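Local coordinates for non-toxic crystal protein (PDB 2D42) that is non-toxic and of unknown function, but closely resembles beta-pore-forming toxins and belongs to the family of Clostridium epsilon toxin and Bacillus mosquitocidal toxins, at residues E8-Y12 and V202-T208; V93-I99 and A123-E127. One frame throughout, in Å; residues are numbered along the deposited sequence.

Contact 1: residues E8-Y12 and V202-T208; sequences ELEIY and VLQANGT
E8, V202 and Y12 bring together the two helices of an otherwise largely beta protein, a helix-helix packing in which residues 8-12 and 202-206 cross at 63° with their axes 9.4 Å apart. The polar half of the interface gathers around E8. Its chain, bent at chi2 (-63°), turns the carboxylate across to the C-terminal end of the second helix, where E8 OE1 accepts from T208 OG1 at 2.6 Å and from N206 ND2 at 3.1 Å. These two donors reach OE1 from opposite faces of the carboxylate, and the carboxylate and amide planes stand 66° apart. The same N206 amide nitrogen also donates to the E8 backbone carbonyl O, which already takes the helical bond from Y12 N, so one amide group ties both the main chain and the side chain of E8. T208 stands just beyond G207, the positive-phi residue of the Schellman motif that ends the second helix.

Beside this polar group lies an apolar half. V202 spreads its two methyls over the first helix: CG1 rests 3.6 Å from Y12 CB, while CG2 makes a CH-pi contact over one face of the Y12 ring, 4.3 Å from its centroid. V197 of strand 189-198 touches both Y12 and V202. At the edge of the ring, in its plane, the A205 methyl CB lies 3.7 Å from Y12 CD1.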
# COMPACT_ATOMS: atom_id res chain seq x y z
N GLU A 8 1.77 20.67 15.44
CA GLU A 8 0.54 20.80 16.22
C GLU A 8 0.90 21.03 17.70
O GLU A 8 0.25 21.82 18.38
CB GLU A 8 -0.32 19.54 16.11
CG GLU A 8 -0.87 19.23 14.72
CD GLU A 8 -1.81 20.30 14.19
OE1 GLU A 8 -2.72 20.74 14.94
OE2 GLU A 8 -1.66 20.70 13.02
N LEU A 9 1.94 20.34 18.17
CA LEU A 9 2.40 20.46 19.56
C LEU A 9 2.86 21.90 19.79
O LEU A 9 2.53 22.53 20.79
CB LEU A 9 3.55 19.48 19.82
CG LEU A 9 4.22 19.54 21.20
CD1 LEU A 9 3.20 19.19 22.28
CD2 LEU A 9 5.42 18.60 21.25
N GLU A 10 3.63 22.42 18.83
CA GLU A 10 4.13 23.79 18.91
C GLU A 10 2.95 24.77 18.95
O GLU A 10 2.93 25.70 19.76
CB GLU A 10 5.04 24.07 17.71
CG GLU A 10 5.80 25.39 17.77
CD GLU A 10 6.69 25.59 16.56
OE1 GLU A 10 6.15 25.70 15.44
OE2 GLU A 10 7.92 25.63 16.72
N ILE A 11 1.97 24.56 18.08
CA ILE A 11 0.79 25.43 18.02
C ILE A 11 0.06 25.40 19.36
O ILE A 11 -0.35 26.44 19.88
CB ILE A 11 -0.19 24.99 16.91
CG1 ILE A 11 0.46 25.22 15.54
CG2 ILE A 11 -1.50 25.75 17.04
CD1 ILE A 11 -0.36 24.70 14.37
N TYR A 12 -0.12 24.21 19.90
CA TYR A 12 -0.79 24.06 21.18
C TYR A 12 -0.03 24.81 22.28
O TYR A 12 -0.63 25.51 23.09
CB TYR A 12 -0.88 22.59 21.56
CG TYR A 12 -1.40 22.38 22.96
CD1 TYR A 12 -2.77 22.34 23.23
CD2 TYR A 12 -0.52 22.24 24.04
CE1 TYR A 12 -3.24 22.16 24.52
CE2 TYR A 12 -0.98 22.06 25.34
CZ TYR A 12 -2.34 22.02 25.58
OH TYR A 12 -2.81 21.81 26.86
N VAL A 202 -3.74 17.71 22.62
CA VAL A 202 -3.22 18.72 21.69
C VAL A 202 -4.11 18.78 20.45
O VAL A 202 -4.52 19.86 20.02
CB VAL A 202 -1.78 18.37 21.25
CG1 VAL A 202 -1.34 19.28 20.11
CG2 VAL A 202 -0.83 18.50 22.42
N LEU A 203 -4.41 17.61 19.89
CA LEU A 203 -5.24 17.49 18.70
C LEU A 203 -6.65 17.98 18.97
O LEU A 203 -7.26 18.65 18.14
CB LEU A 203 -5.29 16.02 18.23
CG LEU A 203 -3.94 15.44 17.79
CD1 LEU A 203 -4.03 13.93 17.64
CD2 LEU A 203 -3.52 16.09 16.48
N GLN A 204 -7.17 17.65 20.14
CA GLN A 204 -8.51 18.07 20.49
C GLN A 204 -8.56 19.58 20.66
O GLN A 204 -9.47 20.25 20.15
CB GLN A 204 -8.96 17.39 21.78
CG GLN A 204 -10.43 17.53 22.04
CD GLN A 204 -10.98 16.38 22.85
OE1 GLN A 204 -10.55 16.14 23.98
NE2 GLN A 204 -11.92 15.66 22.27
N ALA A 205 -7.57 20.13 21.35
CA ALA A 205 -7.50 21.56 21.59
C ALA A 205 -7.31 22.32 20.29
O ALA A 205 -7.92 23.36 20.07
CB ALA A 205 -6.37 21.88 22.55
N ASN A 206 -6.45 21.80 19.41
CA ASN A 206 -6.18 22.44 18.13
C ASN A 206 -7.29 22.27 17.10
O ASN A 206 -7.38 23.03 16.13
CB ASN A 206 -4.88 21.89 17.53
CG ASN A 206 -3.64 22.36 18.27
OD1 ASN A 206 -3.73 23.12 19.24
ND2 ASN A 206 -2.48 21.91 17.81
N GLY A 207 -8.15 21.28 17.32
CA GLY A 207 -9.21 21.02 16.37
C GLY A 207 -8.63 20.45 15.09
O GLY A 207 -9.24 20.53 14.03
N THR A 208 -7.43 19.88 15.20
CA THR A 208 -6.72 19.29 14.07
C THR A 208 -7.64 18.38 13.26
O THR A 208 -8.21 17.43 13.79
CB THR A 208 -5.51 18.48 14.56
OG1 THR A 208 -4.80 19.23 15.57
CG2 THR A 208 -4.57 18.19 13.40

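Contact 2: residues V93-I99 and A123-E127; sequences VTAGTNI and AVTNE
The end of the long strand 71-94, where it runs out into the loop before strand 101-109, meets here the loop that leads from strand 114-122 to strand 129-146, with T125 placed between the two limbs of residues 93-99. An ST turn shapes that segment: T94 OG1 accepts from G96 N as the chain leaves the strand. At the strand side, V93 N donates to V124 O at 2.9 Å, and V93 O receives a CA-H...O contact from T125. The methyl CG2 of T125 enters the bend itself, 3.4 Å from V93 O and 3.5 Å from T97 O.

Its hydroxyl faces the returning limb. With chi1 at 59°, T125 OG1 sits between its own backbone N and carbonyl carbon, where it donates to N98 OD1 at 2.6 Å and accepts a longer bond from I99 N at 3.3 Å. The donation to OD1 is made in the carbonyl plane, on a lone pair. A second donor, N126 ND2, reaches N98 OD1 from above that plane at 2.9 Å, by a nearly straight bond of 169°; the two amide planes are almost perpendicular, 85° apart. Beyond the contact, N126 OD1 accepts from N128 N, and its ND2 also bonds to Y130 OH.

One asparagine oxygen thus gathers two donors from successive residues, and the T125 hydroxyl is used both as donor and as acceptor. This fixes the direction of its proton and links the two loops through side-chain as well as backbone polar groups.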
# COMPACT_ATOMS: atom_id res chain seq x y z
N VAL A 93 -0.30 11.95 7.94
CA VAL A 93 0.16 12.47 9.22
C VAL A 93 1.55 11.94 9.51
O VAL A 93 1.94 10.90 8.97
CB VAL A 93 -0.82 12.05 10.35
CG1 VAL A 93 -0.88 10.52 10.45
CG2 VAL A 93 -0.37 12.66 11.68
N THR A 94 2.31 12.66 10.33
CA THR A 94 3.67 12.23 10.68
C THR A 94 4.12 12.80 12.03
O THR A 94 3.70 13.88 12.44
CB THR A 94 4.70 12.67 9.62
OG1 THR A 94 6.00 12.15 9.97
CG2 THR A 94 4.79 14.18 9.54
N ALA A 95 4.98 12.05 12.70
CA ALA A 95 5.53 12.46 13.98
C ALA A 95 6.98 12.87 13.75
O ALA A 95 7.76 13.01 14.69
CB ALA A 95 5.46 11.30 14.98
N GLY A 96 7.33 13.07 12.48
CA GLY A 96 8.69 13.48 12.15
C GLY A 96 9.56 12.39 11.56
O GLY A 96 10.69 12.65 11.15
N THR A 97 9.04 11.16 11.50
CA THR A 97 9.80 10.04 10.94
C THR A 97 8.99 9.32 9.87
O THR A 97 7.81 9.01 10.08
CB THR A 97 10.17 9.01 12.02
OG1 THR A 97 10.95 9.65 13.04
CG2 THR A 97 10.97 7.86 11.42
N ASN A 98 9.60 9.05 8.72
CA ASN A 98 8.86 8.35 7.68
C ASN A 98 8.70 6.89 8.02
O ASN A 98 9.62 6.26 8.53
CB ASN A 98 9.54 8.52 6.32
CG ASN A 98 9.20 9.84 5.67
OD1 ASN A 98 8.04 10.25 5.65
ND2 ASN A 98 10.21 10.52 5.14
N ILE A 99 7.51 6.36 7.78
CA ILE A 99 7.22 4.96 8.06
C ILE A 99 6.60 4.30 6.83
O ILE A 99 5.57 4.75 6.33
CB ILE A 99 6.21 4.80 9.20
CG1 ILE A 99 6.66 5.58 10.43
CG2 ILE A 99 6.05 3.33 9.55
CD1 ILE A 99 5.56 5.73 11.46
N ALA A 123 3.58 5.19 2.55
CA ALA A 123 3.87 5.91 3.78
C ALA A 123 2.79 6.96 3.97
O ALA A 123 2.53 7.75 3.07
CB ALA A 123 5.25 6.58 3.68
N VAL A 124 2.16 6.95 5.14
CA VAL A 124 1.12 7.93 5.42
C VAL A 124 1.81 9.21 5.86
O VAL A 124 1.16 10.25 6.03
CB VAL A 124 0.19 7.45 6.58
CG1 VAL A 124 0.95 7.43 7.91
CG2 VAL A 124 -1.03 8.36 6.67
N THR A 125 3.13 9.13 6.02
CA THR A 125 3.94 10.25 6.50
C THR A 125 4.45 11.25 5.47
O THR A 125 5.06 12.26 5.85
CB THR A 125 5.15 9.74 7.29
OG1 THR A 125 5.94 8.88 6.45
CG2 THR A 125 4.69 8.95 8.51
N ASN A 126 4.23 10.98 4.19
CA ASN A 126 4.67 11.91 3.16
C ASN A 126 3.87 11.70 1.88
O ASN A 126 3.09 10.75 1.77
CB ASN A 126 6.18 11.73 2.89
CG ASN A 126 6.50 10.40 2.25
OD1 ASN A 126 6.04 10.11 1.14
ND2 ASN A 126 7.31 9.59 2.93
N GLU A 127 4.04 12.60 0.92
CA GLU A 127 3.29 12.49 -0.32
C GLU A 127 4.10 11.95 -1.48
O GLU A 127 3.76 12.17 -2.64
CB GLU A 127 2.71 13.86 -0.69
CG GLU A 127 1.73 14.40 0.34
CD GLU A 127 1.19 15.78 -0.03
OE1 GLU A 127 0.66 15.92 -1.14
OE2 GLU A 127 1.29 16.70 0.80

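Overall arrangement
Two ways of joining distant chain segments appear side by side in this elongated beta protein. Contact 1 packs helix on helix across about 190 residues of sequence, whereas contact 2, nested within the loop that contact 1 closes, joins the end of a strand and the loop after it to a second loop, only 24 residues further on. Their centres lie 18 Å from each other, and their nearest atoms are about 7 Å apart without touching. Helix 5-19 bridges the gap: it carries E8-Y12, and its first residue, L5, packs on V93 and A95. Contact 1 is centred 28 Å from the centre of the chain and contact 2 14 Å from it.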